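Local coordinates for protein thermophilic dibenzothiophene desulfurization enzyme C (Paenibacillus sp. A11-2, PDB 5XB8) that probably catalyses the FMNH2- and oxygen-dependent oxidation of dibenzothiophene to its 5-oxide and on to the 5,5-dioxide, at residues 257-262 / 346-351; 168-173 / 187-192. All coordinates share one frame; numbering follows the deposited sequence.

Contact 1 of 2, residues 257-262 / 346-351; sequences HLYLGI and IVATRL
Thr-349 OG1 hydrogen-bonds to the carbonyl oxygen of Lys-345 one turn earlier in its own helix, and across the contact it also rests against the Tyr-259 ring. The hydroxyl reaches Lys-345 because OG1 stands anti to the carbonyl carbon and beside the backbone N (chi1 -68°). The ring approach is oblique, with OG1 3.6 Å from Tyr-259 CE2 and equally far from CD2. The two side chains run alongside each other and point the same way. Tyr-259 is held at its far end, where OH hydrogen-bonds to ND1 of His-385. The methyl of Ala-348 lies near the plane of the tyrosine ring at its edge and is 4.0 Å from Tyr-259 CB; it also packs closely on Leu-260, with CB and CD2 3.5 Å apart. The axes of the two segments approach to 8.7 Å at a crossing angle of 33°, consistent with the small alanine at their closest CA pair. Leu-351 CD2 makes a looser contact with Leu-260 CD2 at 4.5 Å. This buried pairing joins helices 247-276 and 331-358 in the helical C-terminal domain; helix 293-324 covers Leu-260 and Leu-351, and helix 376-385 supplies His-385 beside Tyr-259.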
ATOM      1  N   HIS A 257     -17.177  14.353   2.653  1.00 12.57           N
ATOM      2  CA  HIS A 257     -18.318  13.829   1.917  1.00 11.88           C
ATOM      3  C   HIS A 257     -18.188  14.078   0.420  1.00  9.82           C
ATOM      4  O   HIS A 257     -18.718  13.289  -0.362  1.00 13.02           O
ATOM      5  CB  HIS A 257     -19.624  14.422   2.476  1.00 11.44           C
ATOM      6  CG  HIS A 257     -20.106  13.724   3.712  1.00 11.98           C
ATOM      7  ND1 HIS A 257     -19.583  13.975   4.961  1.00 13.49           N
ATOM      8  CD2 HIS A 257     -21.028  12.744   3.882  1.00 14.48           C
ATOM      9  CE1 HIS A 257     -20.164  13.184   5.846  1.00 11.72           C
ATOM     10  NE2 HIS A 257     -21.047  12.430   5.220  1.00 12.06           N
ATOM     11  N   LEU A 258     -17.490  15.145   0.004  1.00 11.02           N
ATOM     12  CA  LEU A 258     -17.170  15.300  -1.413  1.00 11.70           C
ATOM     13  C   LEU A 258     -16.305  14.143  -1.885  1.00 12.54           C
ATOM     14  O   LEU A 258     -16.556  13.563  -2.941  1.00 11.72           O
ATOM     15  CB  LEU A 258     -16.452  16.620  -1.683  1.00 13.20           C
ATOM     16  CG  LEU A 258     -17.143  17.941  -1.313  1.00 14.41           C
ATOM     17  CD1 LEU A 258     -16.219  19.107  -1.603  1.00 18.13           C
ATOM     18  CD2 LEU A 258     -18.465  18.120  -2.068  1.00 14.18           C
ATOM     19  N   TYR A 259     -15.299  13.768  -1.089  1.00 12.24           N
ATOM     20  CA  TYR A 259     -14.411  12.678  -1.481  1.00 11.81           C
ATOM     21  C   TYR A 259     -15.128  11.337  -1.505  1.00 13.47           C
ATOM     22  O   TYR A 259     -14.917  10.533  -2.423  1.00 13.30           O
ATOM     23  CB  TYR A 259     -13.198  12.614  -0.547  1.00 12.70           C
ATOM     24  CG  TYR A 259     -12.470  13.920  -0.435  1.00 11.78           C
ATOM     25  CD1 TYR A 259     -12.607  14.908  -1.397  1.00 11.69           C
ATOM     26  CD2 TYR A 259     -11.660  14.179   0.646  1.00 11.97           C
ATOM     27  CE1 TYR A 259     -11.956  16.126  -1.277  1.00 11.74           C
ATOM     28  CE2 TYR A 259     -11.003  15.384   0.782  1.00  9.98           C
ATOM     29  CZ  TYR A 259     -11.159  16.357  -0.169  1.00 13.64           C
ATOM     30  OH  TYR A 259     -10.502  17.542   0.023  1.00 13.55           O
ATOM     31  N   LEU A 260     -15.961  11.053  -0.501  1.00  9.95           N
ATOM     32  CA  LEU A 260     -16.713   9.801  -0.520  1.00 11.13           C
ATOM     33  C   LEU A 260     -17.747   9.779  -1.641  1.00 11.96           C
ATOM     34  O   LEU A 260     -18.014   8.718  -2.220  1.00 11.81           O
ATOM     35  CB  LEU A 260     -17.388   9.575   0.828  1.00 12.05           C
ATOM     36  CG  LEU A 260     -16.421   9.407   2.005  1.00 13.87           C
ATOM     37  CD1 LEU A 260     -17.218   9.194   3.292  1.00 18.14           C
ATOM     38  CD2 LEU A 260     -15.424   8.269   1.756  1.00 13.74           C
ATOM     39  N   GLY A 261     -18.336  10.929  -1.955  1.00 11.62           N
ATOM     40  CA  GLY A 261     -19.258  11.000  -3.082  1.00 11.16           C
ATOM     41  C   GLY A 261     -18.570  10.725  -4.411  1.00  9.17           C
ATOM     42  O   GLY A 261     -19.043   9.911  -5.211  1.00 11.82           O
ATOM     43  N   ILE A 262     -17.439  11.383  -4.655  1.00  9.59           N
ATOM     44  CA  ILE A 262     -16.650  11.105  -5.861  1.00  9.80           C
ATOM     45  C   ILE A 262     -16.278   9.631  -5.913  1.00 13.81           C
ATOM     46  O   ILE A 262     -16.411   8.968  -6.952  1.00 12.15           O
ATOM     47  CB  ILE A 262     -15.406  12.004  -5.895  1.00 10.07           C
ATOM     48  CG1 ILE A 262     -15.822  13.466  -6.039  1.00 12.84           C
ATOM     49  CG2 ILE A 262     -14.461  11.613  -7.026  1.00 11.70           C
ATOM     50  CD1 ILE A 262     -14.707  14.431  -5.750  1.00 13.20           C
ATOM     51  N   ILE A 346      -8.830  11.764   6.140  1.00 12.70           N
ATOM     52  CA  ILE A 346      -7.613  11.057   5.739  1.00 10.99           C
ATOM     53  C   ILE A 346      -7.968   9.788   4.985  1.00 11.74           C
ATOM     54  O   ILE A 346      -7.456   9.529   3.891  1.00 11.77           O
ATOM     55  CB  ILE A 346      -6.747  10.741   6.974  1.00  8.87           C
ATOM     56  CG1 ILE A 346      -6.177  12.021   7.566  1.00  9.63           C
ATOM     57  CG2 ILE A 346      -5.635   9.797   6.602  1.00 14.08           C
ATOM     58  CD1 ILE A 346      -5.669  11.843   9.003  1.00 11.71           C
ATOM     59  N   VAL A 347      -8.856   8.980   5.563  1.00 11.61           N
ATOM     60  CA  VAL A 347      -9.221   7.714   4.948  1.00 11.87           C
ATOM     61  C   VAL A 347      -9.898   7.964   3.614  1.00 11.50           C
ATOM     62  O   VAL A 347      -9.633   7.264   2.624  1.00 10.33           O
ATOM     63  CB  VAL A 347     -10.123   6.908   5.895  1.00 11.35           C
ATOM     64  CG1 VAL A 347     -10.743   5.728   5.193  1.00 11.38           C
ATOM     65  CG2 VAL A 347      -9.310   6.442   7.126  1.00 13.67           C
ATOM     66  N   ALA A 348     -10.797   8.950   3.571  1.00 11.19           N
ATOM     67  CA  ALA A 348     -11.516   9.260   2.339  1.00  9.46           C
ATOM     68  C   ALA A 348     -10.578   9.785   1.258  1.00 10.88           C
ATOM     69  O   ALA A 348     -10.760   9.478   0.070  1.00 11.59           O
ATOM     70  CB  ALA A 348     -12.627  10.277   2.619  1.00  8.07           C
ATOM     71  N   THR A 349      -9.583  10.591   1.641  1.00  9.25           N
ATOM     72  CA  THR A 349      -8.591  11.080   0.685  1.00 13.48           C
ATOM     73  C   THR A 349      -7.830   9.921   0.057  1.00 14.69           C
ATOM     74  O   THR A 349      -7.702   9.836  -1.172  1.00 13.15           O
ATOM     75  CB  THR A 349      -7.621  12.043   1.382  1.00 12.43           C
ATOM     76  OG1 THR A 349      -8.315  13.233   1.747  1.00 12.24           O
ATOM     77  CG2 THR A 349      -6.430  12.431   0.493  1.00 12.06           C
ATOM     78  N   ARG A 350      -7.291   9.025   0.892  1.00 13.45           N
ATOM     79  CA  ARG A 350      -6.516   7.913   0.359  1.00 14.39           C
ATOM     80  C   ARG A 350      -7.374   7.042  -0.534  1.00 13.47           C
ATOM     81  O   ARG A 350      -6.936   6.606  -1.607  1.00 13.79           O
ATOM     82  CB  ARG A 350      -5.934   7.073   1.492  1.00 17.83           C
ATOM     83  CG  ARG A 350      -4.499   7.388   1.845  1.00 37.36           C
ATOM     84  CD  ARG A 350      -4.344   8.770   2.407  1.00 41.38           C
ATOM     85  NE  ARG A 350      -3.008   8.984   2.975  1.00 45.19           N
ATOM     86  CZ  ARG A 350      -2.022   9.652   2.381  1.00 44.36           C
ATOM     87  NH1 ARG A 350      -0.861   9.785   3.007  1.00 36.00           N
ATOM     88  NH2 ARG A 350      -2.184  10.188   1.171  1.00 34.85           N
ATOM     89  N   LEU A 351      -8.598   6.778  -0.101  1.00 11.73           N
ATOM     90  CA  LEU A 351      -9.485   5.913  -0.852  1.00 13.37           C
ATOM     91  C   LEU A 351      -9.803   6.500  -2.222  1.00  9.85           C
ATOM     92  O   LEU A 351      -9.679   5.818  -3.247  1.00 11.96           O
ATOM     93  CB  LEU A 351     -10.765   5.696  -0.050  1.00 13.39           C
ATOM     94  CG  LEU A 351     -11.870   4.940  -0.787  1.00 13.67           C
ATOM     95  CD1 LEU A 351     -11.393   3.560  -1.198  1.00 13.14           C
ATOM     96  CD2 LEU A 351     -13.095   4.846   0.102  1.00 16.10           C
TER

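Contact 2 of 2, residues 168-173 / 187-192; sequences LLVFAV and ALIPSD
The carbonyl groups of Leu-168 and Ala-187 are the flat groups of this contact, and each has one methyl over a face and an N-H donor at its oxygen end. Over the Leu-168 carbonyl lies Leu-188 CD2, 3.6 Å from Leu-168 O, and over that of Ala-187 lies Leu-169 CD1, 3.6 Å from Ala-187 O. Four backbone bonds close two hydrogen-bonded pairs. Leu-168 N donates to Ile-189 O at 2.9 Å and Ile-189 N donates back to Leu-168 O, tilted 17° from the carbonyl plane; Val-170 N reaches Ala-187 O in a nearly straight bond, answered by Ala-187 N to Val-170 O. Leu-169 and Leu-188 form the non-hydrogen-bonded pair between them, and CA-H...O contacts from both add to the grip on the oxygens of Ala-187 and Leu-168. The strands thus form an antiparallel beta hairpin in the middle domain of the acyl-CoA dehydrogenase fold, strongly twisted, with local directions 129° apart. On the face bearing Leu-168, Val-170, Ala-187 and Ile-189, the side chains of Val-170 and Ile-189 meet at an oblique angle, CG2 of Val-170 4.0 Å from CG1 of Ile-189, which chi1 of 67° places between its own backbone N and carbonyl carbon. Val-220 and Val-222 of strand 220-222 cover Ile-189 there. Past the strand, Ser-191 CB packs 4.0 Å from Leu-168 CG, while its OG hydrogen-bonds to Ala-165 O. On the other face, Leu-169 and Leu-188 meet helix 85-104, and Leu-169 also lies close to the FMN-binding Asn-126.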
ATOM      1  N   LEU A 168     -21.420  37.069  -0.675  1.00 13.67           N
ATOM      2  CA  LEU A 168     -20.068  36.573  -0.455  1.00 13.88           C
ATOM      3  C   LEU A 168     -19.744  36.682   1.025  1.00 15.22           C
ATOM      4  O   LEU A 168     -19.978  37.727   1.635  1.00 16.14           O
ATOM      5  CB  LEU A 168     -19.040  37.373  -1.252  1.00 14.92           C
ATOM      6  CG  LEU A 168     -19.049  37.203  -2.763  1.00 18.16           C
ATOM      7  CD1 LEU A 168     -18.058  38.167  -3.321  1.00 21.28           C
ATOM      8  CD2 LEU A 168     -18.730  35.748  -3.163  1.00 20.60           C
ATOM      9  N   LEU A 169     -19.221  35.600   1.591  1.00 14.54           N
ATOM     10  CA  LEU A 169     -18.649  35.611   2.929  1.00 15.87           C
ATOM     11  C   LEU A 169     -17.198  36.038   2.784  1.00 18.70           C
ATOM     12  O   LEU A 169     -16.395  35.336   2.158  1.00 14.59           O
ATOM     13  CB  LEU A 169     -18.769  34.237   3.573  1.00 13.43           C
ATOM     14  CG  LEU A 169     -18.135  34.070   4.948  1.00 19.20           C
ATOM     15  CD1 LEU A 169     -18.751  35.043   5.941  1.00 19.29           C
ATOM     16  CD2 LEU A 169     -18.330  32.636   5.382  1.00 18.16           C
ATOM     17  N   VAL A 170     -16.878  37.202   3.335  1.00 15.14           N
ATOM     18  CA  VAL A 170     -15.606  37.875   3.113  1.00 14.02           C
ATOM     19  C   VAL A 170     -14.877  38.015   4.441  1.00 18.03           C
ATOM     20  O   VAL A 170     -15.492  38.352   5.458  1.00 17.84           O
ATOM     21  CB  VAL A 170     -15.847  39.258   2.474  1.00 18.72           C
ATOM     22  CG1 VAL A 170     -14.553  40.030   2.330  1.00 23.44           C
ATOM     23  CG2 VAL A 170     -16.524  39.087   1.108  1.00 21.44           C
ATOM     24  N   PHE A 171     -13.562  37.791   4.422  1.00 15.58           N
ATOM     25  CA  PHE A 171     -12.700  37.974   5.584  1.00 17.56           C
ATOM     26  C   PHE A 171     -11.604  38.969   5.252  1.00 19.02           C
ATOM     27  O   PHE A 171     -11.065  38.977   4.137  1.00 17.75           O
ATOM     28  CB  PHE A 171     -12.058  36.656   6.052  1.00 20.00           C
ATOM     29  CG  PHE A 171     -13.053  35.595   6.422  1.00 22.46           C
ATOM     30  CD1 PHE A 171     -13.717  34.850   5.454  1.00 31.48           C
ATOM     31  CD2 PHE A 171     -13.341  35.358   7.739  1.00 28.92           C
ATOM     32  CE1 PHE A 171     -14.646  33.878   5.829  1.00 34.59           C
ATOM     33  CE2 PHE A 171     -14.263  34.396   8.113  1.00 24.80           C
ATOM     34  CZ  PHE A 171     -14.916  33.662   7.170  1.00 27.10           C
ATOM     35  N   ALA A 172     -11.277  39.810   6.228  1.00 17.74           N
ATOM     36  CA  ALA A 172     -10.201  40.777   6.097  1.00 18.00           C
ATOM     37  C   ALA A 172      -9.556  40.975   7.460  1.00 19.13           C
ATOM     38  O   ALA A 172     -10.111  40.597   8.494  1.00 22.66           O
ATOM     39  CB  ALA A 172     -10.710  42.113   5.544  1.00 20.11           C
ATOM     40  N   VAL A 173      -8.371  41.572   7.451  1.00 21.87           N
ATOM     41  CA  VAL A 173      -7.639  41.901   8.671  1.00 22.68           C
ATOM     42  C   VAL A 173      -7.658  43.410   8.850  1.00 25.84           C
ATOM     43  O   VAL A 173      -7.436  44.158   7.891  1.00 22.34           O
ATOM     44  CB  VAL A 173      -6.198  41.366   8.606  1.00 27.10           C
ATOM     45  CG1 VAL A 173      -5.410  41.809   9.807  1.00 28.62           C
ATOM     46  CG2 VAL A 173      -6.217  39.857   8.530  1.00 31.00           C
ATOM     47  N   ALA A 187     -17.670  39.407   7.069  1.00 15.46           N
ATOM     48  CA  ALA A 187     -18.895  40.084   6.688  1.00 14.17           C
ATOM     49  C   ALA A 187     -19.593  39.292   5.598  1.00 18.12           C
ATOM     50  O   ALA A 187     -18.984  38.464   4.919  1.00 17.36           O
ATOM     51  CB  ALA A 187     -18.611  41.506   6.208  1.00 18.05           C
ATOM     52  N   LEU A 188     -20.889  39.549   5.451  1.00 17.09           N
ATOM     53  CA  LEU A 188     -21.719  38.925   4.426  1.00 16.18           C
ATOM     54  C   LEU A 188     -22.212  40.048   3.519  1.00 20.41           C
ATOM     55  O   LEU A 188     -23.052  40.854   3.935  1.00 18.68           O
ATOM     56  CB  LEU A 188     -22.885  38.185   5.070  1.00 17.96           C
ATOM     57  CG  LEU A 188     -23.421  36.831   4.617  1.00 28.73           C
ATOM     58  CD1 LEU A 188     -24.911  36.917   4.440  1.00 17.43           C
ATOM     59  CD2 LEU A 188     -22.757  36.259   3.400  1.00 17.88           C
ATOM     60  N   ILE A 189     -21.677  40.137   2.301  1.00 17.24           N
ATOM     61  CA  ILE A 189     -21.980  41.301   1.467  1.00 18.07           C
ATOM     62  C   ILE A 189     -22.525  40.891   0.104  1.00 21.78           C
ATOM     63  O   ILE A 189     -22.246  39.784  -0.387  1.00 19.09           O
ATOM     64  CB  ILE A 189     -20.751  42.207   1.295  1.00 17.75           C
ATOM     65  CG1 ILE A 189     -19.662  41.511   0.482  1.00 19.78           C
ATOM     66  CG2 ILE A 189     -20.227  42.671   2.654  1.00 23.12           C
ATOM     67  CD1 ILE A 189     -18.528  42.453   0.083  1.00 24.76           C
ATOM     68  N   PRO A 190     -23.308  41.756  -0.539  1.00 25.53           N
ATOM     69  CA  PRO A 190     -23.739  41.474  -1.912  1.00 26.48           C
ATOM     70  C   PRO A 190     -22.543  41.381  -2.839  1.00 18.92           C
ATOM     71  O   PRO A 190     -21.588  42.153  -2.732  1.00 22.03           O
ATOM     72  CB  PRO A 190     -24.625  42.675  -2.268  1.00 31.14           C
ATOM     73  CG  PRO A 190     -24.973  43.315  -0.972  1.00 32.27           C
ATOM     74  CD  PRO A 190     -23.833  43.041  -0.044  1.00 22.43           C
ATOM     75  N   SER A 191     -22.585  40.403  -3.751  1.00 25.12           N
ATOM     76  CA  SER A 191     -21.470  40.249  -4.674  1.00 23.49           C
ATOM     77  C   SER A 191     -21.408  41.402  -5.662  1.00 29.33           C
ATOM     78  O   SER A 191     -20.346  41.641  -6.246  1.00 32.85           O
ATOM     79  CB  SER A 191     -21.561  38.918  -5.425  1.00 25.33           C
ATOM     80  OG  SER A 191     -22.770  38.845  -6.166  1.00 31.40           O
ATOM     81  N   ASP A 192     -22.506  42.135  -5.839  1.00 30.78           N
ATOM     82  CA  ASP A 192     -22.532  43.275  -6.748  1.00 38.44           C
ATOM     83  C   ASP A 192     -22.292  44.604  -6.038  1.00 39.97           C
ATOM     84  O   ASP A 192     -22.502  45.661  -6.642  1.00 40.58           O
ATOM     85  CB  ASP A 192     -23.858  43.311  -7.521  1.00 35.83           C
ATOM     86  CG  ASP A 192     -25.072  43.485  -6.622  1.00 44.31           C
ATOM     87  OD1 ASP A 192     -24.961  43.286  -5.400  1.00 44.04           O
ATOM     88  OD2 ASP A 192     -26.159  43.811  -7.147  1.00 50.28           O
TER

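Overall arrangement
The two contacts stand in series along the chain: the hairpin of contact 2 is complete before helix 247-276, which opens contact 1, begins. Their centres are 30 Å apart on opposite sides of the chain's centre, the nearest atoms about 15 Å apart, and they share no helix or strand. Contact 2 belongs to the mixed sheet of the middle domain, contact 1 to the helices of the C-terminal domain. Contact 2 borders the FMN-binding Asn-126, whereas the Tyr-259 side chain of contact 1 is about 9 Å from that of Tyr-93, a shell away. The FMN-binding residues include Asn-126 and Ser-128 at the sheet and Arg-279, Ala-365 and Arg-366 in the C-terminal region, so both parts build the site.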